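Local atomic coordinates of putative activator of HSP90 (Plasmodium falciparum, PDB entry 3N72), a protein that probably binds the chaperone Hsp90 and stimulates its ATPase activity, as AHA1-family proteins do through domains that include this N-terminal one. Residues K87-F99 against Y109-L122. Sequence-based numbering, arbitrary orientation. Where two conformers were deposited one is given.
Sequences KDYFGGSVEIPDF and YAINIERTDESENL
Tyr109 turns the face of its ring to the edge of Phe99, a T-shaped pair with planes at 88° and Phe99 CD1 3.7 Å from Tyr109 CZ. Ile96 CG2 reaches Tyr109 CD1 at 3.5 Å, and Lys139 of helix 120-142 makes a cation-pi contact with the tyrosine. A large, flat, polarisable side chain therefore suits this site, where strand, loop and helix meet.

Asn112 pairs with Glu95 in the antiparallel sheet. Glu95 N donates to Asn112 O and Asn112 N to Glu95 O, both at 2.8 Å. Asn112 ND2 adds a nearly straight bond of 3.2 Å to Glu95 OE1, met on its anti side. Glu95 CG, anti to its backbone N (chi1 177°), runs alongside the asparagine, a short amide able to donate while its own backbone stays paired.

Ser93 O accepts from Glu114 N at 2.8 Å. A water joins Ser93 OG to Asn112 O, and the Ser93 hydroxyl is small enough to sit against Glu114 CB. On the other face Val94 CG1 packs against Ile111 CG2 at 3.6 Å, branched residues suiting the side toward helix 120-142. The contact is thus two-faced: polar around Asn112, Glu95 and Ser93, apolar where Val94, Ile96 and Ile111 pack, with Tyr109 and Phe99 adding aromatic rings at its end.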
ATOM      1  N   LYS B  87     -19.808 -41.192  -9.822  1.00 23.75           N
ATOM      2  CA  LYS B  87     -20.883 -40.822  -8.894  1.00 22.32           C
ATOM      3  C   LYS B  87     -20.260 -40.159  -7.664  1.00 20.60           C
ATOM      4  O   LYS B  87     -19.389 -40.745  -7.029  1.00 20.33           O
ATOM      5  CB  LYS B  87     -21.660 -42.057  -8.408  1.00 23.47           C
ATOM      6  CG  LYS B  87     -21.753 -43.215  -9.400  1.00 24.67           C
ATOM      7  CD  LYS B  87     -22.500 -44.425  -8.831  1.00 27.65           C
ATOM      8  CE  LYS B  87     -21.623 -45.292  -7.957  1.00 28.63           C
ATOM      9  NZ  LYS B  87     -22.374 -46.463  -7.428  1.00 32.41           N
ATOM     10  N   ASP B  88     -20.756 -38.974  -7.307  1.00 19.02           N
ATOM     11  CA  ASP B  88     -20.296 -38.260  -6.106  1.00 17.38           C
ATOM     12  C   ASP B  88     -21.358 -38.348  -5.016  1.00 15.69           C
ATOM     13  O   ASP B  88     -22.538 -38.255  -5.312  1.00 14.03           O
ATOM     14  CB  ASP B  88     -20.054 -36.788  -6.423  1.00 17.51           C
ATOM     15  CG  ASP B  88     -19.085 -36.591  -7.572  1.00 20.60           C
ATOM     16  OD1 ASP B  88     -18.069 -37.322  -7.628  1.00 21.97           O
ATOM     17  OD2 ASP B  88     -19.351 -35.725  -8.439  1.00 24.14           O
ATOM     18  N   TYR B  89     -20.925 -38.489  -3.770  1.00 14.89           N
ATOM     19  CA  TYR B  89     -21.822 -38.636  -2.625  1.00 13.80           C
ATOM     20  C   TYR B  89     -21.436 -37.731  -1.461  1.00 14.26           C
ATOM     21  O   TYR B  89     -20.259 -37.439  -1.256  1.00 13.92           O
ATOM     22  CB  TYR B  89     -21.764 -40.078  -2.132  1.00 14.22           C
ATOM     23  CG  TYR B  89     -22.264 -41.093  -3.107  1.00 13.49           C
ATOM     24  CD1 TYR B  89     -23.599 -41.497  -3.096  1.00 14.08           C
ATOM     25  CD2 TYR B  89     -21.387 -41.686  -4.032  1.00 16.42           C
ATOM     26  CE1 TYR B  89     -24.044 -42.444  -3.987  1.00 15.82           C
ATOM     27  CE2 TYR B  89     -21.841 -42.645  -4.930  1.00 16.28           C
ATOM     28  CZ  TYR B  89     -23.166 -43.002  -4.900  1.00 16.70           C
ATOM     29  OH  TYR B  89     -23.619 -43.948  -5.764  1.00 18.49           O
ATOM     30  N   PHE B  90     -22.431 -37.318  -0.684  1.00 13.76           N
ATOM     31  CA  PHE B  90     -22.196 -36.648   0.577  1.00 13.23           C
ATOM     32  C   PHE B  90     -21.785 -37.627   1.688  1.00 13.07           C
ATOM     33  O   PHE B  90     -22.416 -38.669   1.896  1.00 13.67           O
ATOM     34  CB  PHE B  90     -23.479 -35.905   0.989  1.00 13.33           C
ATOM     35  CG  PHE B  90     -23.316 -35.095   2.224  1.00 13.54           C
ATOM     36  CD1 PHE B  90     -22.497 -33.965   2.223  1.00 16.20           C
ATOM     37  CD2 PHE B  90     -23.980 -35.439   3.384  1.00 16.13           C
ATOM     38  CE1 PHE B  90     -22.326 -33.204   3.362  1.00 15.94           C
ATOM     39  CE2 PHE B  90     -23.802 -34.662   4.542  1.00 16.90           C
ATOM     40  CZ  PHE B  90     -22.987 -33.555   4.520  1.00 17.65           C
ATOM     41  N   GLY B  91     -20.761 -37.256   2.453  1.00 12.61           N
ATOM     42  CA  GLY B  91     -20.230 -38.115   3.520  1.00 13.03           C
ATOM     43  C   GLY B  91     -20.550 -37.660   4.932  1.00 13.42           C
ATOM     44  O   GLY B  91     -21.018 -38.453   5.781  1.00 14.35           O
ATOM     45  N   GLY B  92     -20.270 -36.389   5.211  1.00 13.17           N
ATOM     46  CA  GLY B  92     -20.534 -35.884   6.547  1.00 14.18           C
ATOM     47  C   GLY B  92     -19.800 -34.597   6.826  1.00 14.29           C
ATOM     48  O   GLY B  92     -19.550 -33.798   5.915  1.00 13.77           O
ATOM     49  N   SER B  93     -19.504 -34.378   8.103  1.00 14.87           N
ATOM     50  CA  SER B  93     -18.923 -33.103   8.554  1.00 14.95           C
ATOM     51  C   SER B  93     -17.521 -33.310   9.103  1.00 14.30           C
ATOM     52  O   SER B  93     -17.174 -34.404   9.554  1.00 13.87           O
ATOM     53  CB  SER B  93     -19.802 -32.450   9.632  1.00 15.83           C
ATOM     54  OG  SER B  93     -19.830 -33.265  10.808  1.00 18.79           O
ATOM     55  N   VAL B  94     -16.735 -32.235   9.061  1.00 14.00           N
ATOM     56  CA  VAL B  94     -15.405 -32.180   9.642  1.00 13.08           C
ATOM     57  C   VAL B  94     -15.320 -30.881  10.423  1.00 13.40           C
ATOM     58  O   VAL B  94     -15.709 -29.813   9.921  1.00 13.59           O
ATOM     59  CB  VAL B  94     -14.271 -32.131   8.583  1.00 13.53           C
ATOM     60  CG1 VAL B  94     -12.924 -32.303   9.268  1.00 11.54           C
ATOM     61  CG2 VAL B  94     -14.451 -33.177   7.489  1.00 13.06           C
ATOM     62  N   GLU B  95     -14.807 -30.974  11.645  1.00 13.20           N
ATOM     63  CA  GLU B  95     -14.640 -29.804  12.488  1.00 13.37           C
ATOM     64  C   GLU B  95     -13.243 -29.770  13.055  1.00 13.64           C
ATOM     65  O   GLU B  95     -12.794 -30.731  13.699  1.00 13.14           O
ATOM     66  CB  GLU B  95     -15.652 -29.816  13.627  1.00 14.76           C
ATOM     67  CG  GLU B  95     -15.478 -28.654  14.579  1.00 18.91           C
ATOM     68  CD  GLU B  95     -16.003 -28.934  15.993  1.00 25.36           C
ATOM     69  OE1 GLU B  95     -15.712 -30.020  16.588  1.00 28.81           O
ATOM     70  OE2 GLU B  95     -16.668 -28.025  16.524  1.00 27.35           O
ATOM     71  N   ILE B  96     -12.566 -28.643  12.854  1.00 13.47           N
ATOM     72  CA  ILE B  96     -11.273 -28.425  13.475  1.00 13.33           C
ATOM     73  C   ILE B  96     -11.505 -27.278  14.446  1.00 13.69           C
ATOM     74  O   ILE B  96     -11.609 -26.115  14.035  1.00 13.59           O
ATOM     75  CB  ILE B  96     -10.204 -28.071  12.452  1.00 13.01           C
ATOM     76  CG1 ILE B  96     -10.158 -29.159  11.349  1.00 13.06           C
ATOM     77  CG2 ILE B  96      -8.869 -27.804  13.156  1.00 13.08           C
ATOM     78  CD1 ILE B  96      -9.124 -28.911  10.241  1.00 12.08           C
ATOM     79  N   PRO B  97     -11.655 -27.609  15.729  1.00 13.71           N
ATOM     80  CA  PRO B  97     -12.162 -26.556  16.606  1.00 14.41           C
ATOM     81  C   PRO B  97     -11.090 -25.543  17.022  1.00 14.66           C
ATOM     82  O   PRO B  97     -11.425 -24.438  17.471  1.00 15.84           O
ATOM     83  CB  PRO B  97     -12.685 -27.341  17.808  1.00 14.36           C
ATOM     84  CG  PRO B  97     -12.010 -28.635  17.752  1.00 15.18           C
ATOM     85  CD  PRO B  97     -11.778 -28.944  16.335  1.00 13.92           C
ATOM     86  N   ASP B  98      -9.829 -25.894  16.833  1.00 14.98           N
ATOM     87  CA  ASP B  98      -8.743 -25.074  17.348  1.00 16.58           C
ATOM     88  C   ASP B  98      -7.508 -25.076  16.464  1.00 15.96           C
ATOM     89  O   ASP B  98      -6.486 -25.665  16.802  1.00 18.06           O
ATOM     90  CB  ASP B  98      -8.374 -25.529  18.762  1.00 17.68           C
ATOM     91  CG  ASP B  98      -7.345 -24.628  19.410  1.00 21.71           C
ATOM     92  OD1 ASP B  98      -7.374 -23.394  19.146  1.00 25.28           O
ATOM     93  OD2 ASP B  98      -6.498 -25.154  20.164  1.00 25.54           O
ATOM     94  N   PHE B  99      -7.584 -24.404  15.331  1.00 14.18           N
ATOM     95  CA  PHE B  99      -6.420 -24.315  14.449  1.00 14.09           C
ATOM     96  C   PHE B  99      -5.742 -22.974  14.759  1.00 13.25           C
ATOM     97  O   PHE B  99      -6.247 -21.936  14.384  1.00 14.38           O
ATOM     98  CB  PHE B  99      -6.887 -24.424  12.979  1.00 12.81           C
ATOM     99  CG  PHE B  99      -5.772 -24.367  11.982  1.00 13.60           C
ATOM    100  CD1 PHE B  99      -4.959 -25.467  11.755  1.00 12.44           C
ATOM    101  CD2 PHE B  99      -5.518 -23.189  11.298  1.00 12.78           C
ATOM    102  CE1 PHE B  99      -3.904 -25.382  10.812  1.00 12.62           C
ATOM    103  CE2 PHE B  99      -4.498 -23.094  10.404  1.00 13.62           C
ATOM    104  CZ  PHE B  99      -3.676 -24.177  10.151  1.00 12.96           C
ATOM    105  N   TYR B 109      -3.480 -30.480  16.787  1.00 25.78           N
ATOM    106  CA  TYR B 109      -4.884 -30.079  16.911  1.00 23.47           C
ATOM    107  C   TYR B 109      -5.847 -31.216  16.538  1.00 22.79           C
ATOM    108  O   TYR B 109      -5.516 -32.090  15.707  1.00 23.24           O
ATOM    109  CB  TYR B 109      -5.174 -28.829  16.081  1.00 22.48           C
ATOM    110  CG  TYR B 109      -4.814 -28.920  14.622  1.00 19.49           C
ATOM    111  CD1 TYR B 109      -5.741 -29.392  13.681  1.00 16.83           C
ATOM    112  CD2 TYR B 109      -3.568 -28.482  14.162  1.00 17.90           C
ATOM    113  CE1 TYR B 109      -5.421 -29.461  12.327  1.00 16.20           C
ATOM    114  CE2 TYR B 109      -3.241 -28.544  12.822  1.00 16.69           C
ATOM    115  CZ  TYR B 109      -4.159 -29.038  11.908  1.00 15.27           C
ATOM    116  OH  TYR B 109      -3.813 -29.063  10.575  1.00 14.68           O
ATOM    117  N   ALA B 110      -7.025 -31.202  17.161  1.00 21.03           N
ATOM    118  CA  ALA B 110      -8.099 -32.173  16.866  1.00 19.55           C
ATOM    119  C   ALA B 110      -8.745 -31.934  15.506  1.00 18.44           C
ATOM    120  O   ALA B 110      -8.974 -30.793  15.106  1.00 17.54           O
ATOM    121  CB  ALA B 110      -9.187 -32.122  17.948  1.00 19.88           C
ATOM    122  N   ILE B 111      -9.068 -33.028  14.826  1.00 17.78           N
ATOM    123  CA  ILE B 111      -9.901 -32.993  13.624  1.00 17.06           C
ATOM    124  C   ILE B 111     -11.024 -33.996  13.898  1.00 17.45           C
ATOM    125  O   ILE B 111     -10.768 -35.188  14.049  1.00 17.53           O
ATOM    126  CB  ILE B 111      -9.106 -33.361  12.341  1.00 17.07           C
ATOM    127  CG1 ILE B 111      -7.935 -32.401  12.132  1.00 16.17           C
ATOM    128  CG2 ILE B 111      -9.995 -33.309  11.094  1.00 16.82           C
ATOM    129  CD1 ILE B 111      -6.910 -32.916  11.162  1.00 14.05           C
ATOM    130  N   ASN B 112     -12.246 -33.494  14.044  1.00 16.90           N
ATOM    131  CA  ASN B 112     -13.385 -34.338  14.372  1.00 17.09           C
ATOM    132  C   ASN B 112     -14.202 -34.574  13.123  1.00 16.23           C
ATOM    133  O   ASN B 112     -14.727 -33.625  12.544  1.00 16.42           O
ATOM    134  CB  ASN B 112     -14.224 -33.691  15.464  1.00 17.90           C
ATOM    135  CG  ASN B 112     -13.411 -33.420  16.728  1.00 19.94           C
ATOM    136  OD1 ASN B 112     -12.644 -34.288  17.180  1.00 22.01           O
ATOM    137  ND2 ASN B 112     -13.537 -32.210  17.277  1.00 21.81           N
ATOM    138  N   ILE B 113     -14.305 -35.844  12.721  1.00 15.70           N
ATOM    139  CA  ILE B 113     -15.019 -36.225  11.494  1.00 15.58           C
ATOM    140  C   ILE B 113     -16.233 -37.050  11.860  1.00 16.58           C
ATOM    141  O   ILE B 113     -16.134 -38.019  12.636  1.00 15.85           O
ATOM    142  CB  ILE B 113     -14.118 -36.989  10.491  1.00 15.13           C
ATOM    143  CG1 ILE B 113     -12.933 -36.100  10.076  1.00 15.74           C
ATOM    144  CG2 ILE B 113     -14.922 -37.392   9.238  1.00 15.11           C
ATOM    145  CD1 ILE B 113     -11.817 -36.855   9.393  1.00 17.06           C
ATOM    146  N   GLU B 114     -17.372 -36.633  11.312  1.00 17.39           N
ATOM    147  CA  GLU B 114     -18.648 -37.335  11.523  1.00 18.77           C
ATOM    148  C   GLU B 114     -19.222 -37.865  10.229  1.00 18.31           C
ATOM    149  O   GLU B 114     -18.937 -37.334   9.150  1.00 17.64           O
ATOM    150  CB  GLU B 114     -19.675 -36.398  12.133  1.00 19.64           C
ATOM    151  CG  GLU B 114     -19.230 -35.748  13.464  1.00 25.10           C
ATOM    152  CD  GLU B 114     -19.836 -36.414  14.680  1.00 32.72           C
ATOM    153  OE1 GLU B 114     -19.910 -37.668  14.708  1.00 36.07           O
ATOM    154  OE2 GLU B 114     -20.250 -35.672  15.607  1.00 35.58           O
ATOM    155  N   ARG B 115     -20.054 -38.893  10.347  0.50 18.29           N
ATOM    156  CA  ARG B 115     -20.744 -39.465   9.196  0.50 18.45           C
ATOM    157  C   ARG B 115     -22.197 -39.002   9.200  0.50 18.61           C
ATOM    158  O   ARG B 115     -22.810 -38.897  10.263  0.50 18.37           O
ATOM    159  CB  ARG B 115     -20.633 -40.983   9.245  0.50 19.07           C
ATOM    160  CG  ARG B 115     -19.188 -41.447   9.416  0.50 20.63           C
ATOM    161  CD  ARG B 115     -19.076 -42.947   9.593  0.50 24.51           C
ATOM    162  NE  ARG B 115     -19.769 -43.417  10.786  0.50 28.79           N
ATOM    163  CZ  ARG B 115     -19.169 -43.778  11.915  0.50 30.78           C
ATOM    164  NH1 ARG B 115     -17.851 -43.720  12.025  0.50 29.92           N
ATOM    165  NH2 ARG B 115     -19.896 -44.193  12.945  0.50 31.30           N
ATOM    166  N   THR B 116     -22.729 -38.691   8.017  1.00 18.21           N
ATOM    167  CA  THR B 116     -24.112 -38.171   7.901  1.00 19.17           C
ATOM    168  C   THR B 116     -25.205 -39.156   8.352  1.00 19.65           C
ATOM    169  O   THR B 116     -26.280 -38.739   8.834  1.00 20.95           O
ATOM    170  CB  THR B 116     -24.387 -37.589   6.496  1.00 18.99           C
ATOM    171  OG1 THR B 116     -25.623 -36.850   6.499  1.00 19.82           O
ATOM    172  CG2 THR B 116     -24.404 -38.664   5.431  1.00 18.16           C
ATOM    173  N   ASP B 117     -24.922 -40.449   8.227  1.00 19.52           N
ATOM    174  CA  ASP B 117     -25.866 -41.482   8.620  1.00 20.21           C
ATOM    175  C   ASP B 117     -25.100 -42.709   9.070  1.00 19.57           C
ATOM    176  O   ASP B 117     -23.876 -42.745   8.998  1.00 19.12           O
ATOM    177  CB  ASP B 117     -26.814 -41.809   7.458  1.00 20.43           C
ATOM    178  CG  ASP B 117     -26.096 -42.349   6.231  1.00 20.48           C
ATOM    179  OD1 ASP B 117     -25.213 -43.227   6.360  1.00 20.63           O
ATOM    180  OD2 ASP B 117     -26.439 -41.912   5.121  1.00 22.40           O
ATOM    181  N   GLU B 118     -25.823 -43.714   9.551  1.00 20.01           N
ATOM    182  CA  GLU B 118     -25.203 -44.883  10.126  1.00 20.62           C
ATOM    183  C   GLU B 118     -24.953 -46.012   9.124  1.00 20.34           C
ATOM    184  O   GLU B 118     -24.673 -47.139   9.531  1.00 19.89           O
ATOM    185  CB  GLU B 118     -26.057 -45.399  11.298  1.00 21.04           C
ATOM    186  CG  GLU B 118     -25.931 -44.551  12.589  1.00 26.14           C
ATOM    187  CD  GLU B 118     -26.999 -44.880  13.642  1.00 32.13           C
ATOM    188  OE1 GLU B 118     -26.626 -45.302  14.757  1.00 35.04           O
ATOM    189  OE2 GLU B 118     -28.211 -44.696  13.367  1.00 36.34           O
ATOM    190  N   SER B 119     -25.054 -45.726   7.828  1.00 19.77           N
ATOM    191  CA  SER B 119     -24.870 -46.764   6.808  1.00 20.77           C
ATOM    192  C   SER B 119     -23.488 -47.452   6.759  1.00 21.35           C
ATOM    193  O   SER B 119     -22.440 -46.861   7.123  1.00 21.16           O
ATOM    194  CB  SER B 119     -25.255 -46.232   5.415  1.00 20.55           C
ATOM    195  OG  SER B 119     -24.257 -45.358   4.891  1.00 23.76           O
ATOM    196  N   GLU B 120     -23.500 -48.710   6.319  1.00 22.06           N
ATOM    197  CA  GLU B 120     -22.276 -49.522   6.185  1.00 24.13           C
ATOM    198  C   GLU B 120     -21.236 -48.938   5.235  1.00 24.85           C
ATOM    199  O   GLU B 120     -20.042 -49.011   5.513  1.00 25.17           O
ATOM    200  CB  GLU B 120     -22.596 -50.971   5.772  1.00 24.34           C
ATOM    201  CG  GLU B 120     -22.730 -51.902   6.952  1.00 28.54           C
ATOM    202  CD  GLU B 120     -21.594 -51.737   7.969  1.00 32.50           C
ATOM    203  OE1 GLU B 120     -20.421 -52.008   7.611  1.00 34.45           O
ATOM    204  OE2 GLU B 120     -21.876 -51.320   9.121  1.00 33.45           O
ATOM    205  N   ASN B 121     -21.678 -48.379   4.110  1.00 26.11           N
ATOM    206  CA  ASN B 121     -20.735 -47.718   3.181  1.00 26.76           C
ATOM    207  C   ASN B 121     -19.895 -46.593   3.801  1.00 25.80           C
ATOM    208  O   ASN B 121     -18.689 -46.526   3.585  1.00 25.86           O
ATOM    209  CB  ASN B 121     -21.458 -47.192   1.948  1.00 28.25           C
ATOM    210  CG  ASN B 121     -21.959 -48.295   1.053  1.00 30.75           C
ATOM    211  OD1 ASN B 121     -21.756 -49.480   1.324  1.00 34.47           O
ATOM    212  ND2 ASN B 121     -22.628 -47.912  -0.036  1.00 35.44           N
ATOM    213  N   LEU B 122     -20.533 -45.710   4.559  1.00 24.38           N
ATOM    214  CA  LEU B 122     -19.809 -44.615   5.206  1.00 22.71           C
ATOM    215  C   LEU B 122     -18.914 -45.078   6.334  1.00 23.02           C
ATOM    216  O   LEU B 122     -17.832 -44.514   6.543  1.00 22.89           O
ATOM    217  CB  LEU B 122     -20.767 -43.549   5.702  1.00 22.32           C
ATOM    218  CG  LEU B 122     -21.551 -42.763   4.671  1.00 20.50           C
ATOM    219  CD1 LEU B 122     -22.396 -41.690   5.392  1.00 17.66           C
ATOM    220  CD2 LEU B 122     -20.610 -42.131   3.672  1.00 19.71           C
TER
HETATM  221  O   HOH W   1     -17.740 -32.811  12.579  1.00 23.01           O
HETATM  222  O   HOH W   2      -8.641 -28.407  16.554  1.00 20.57           O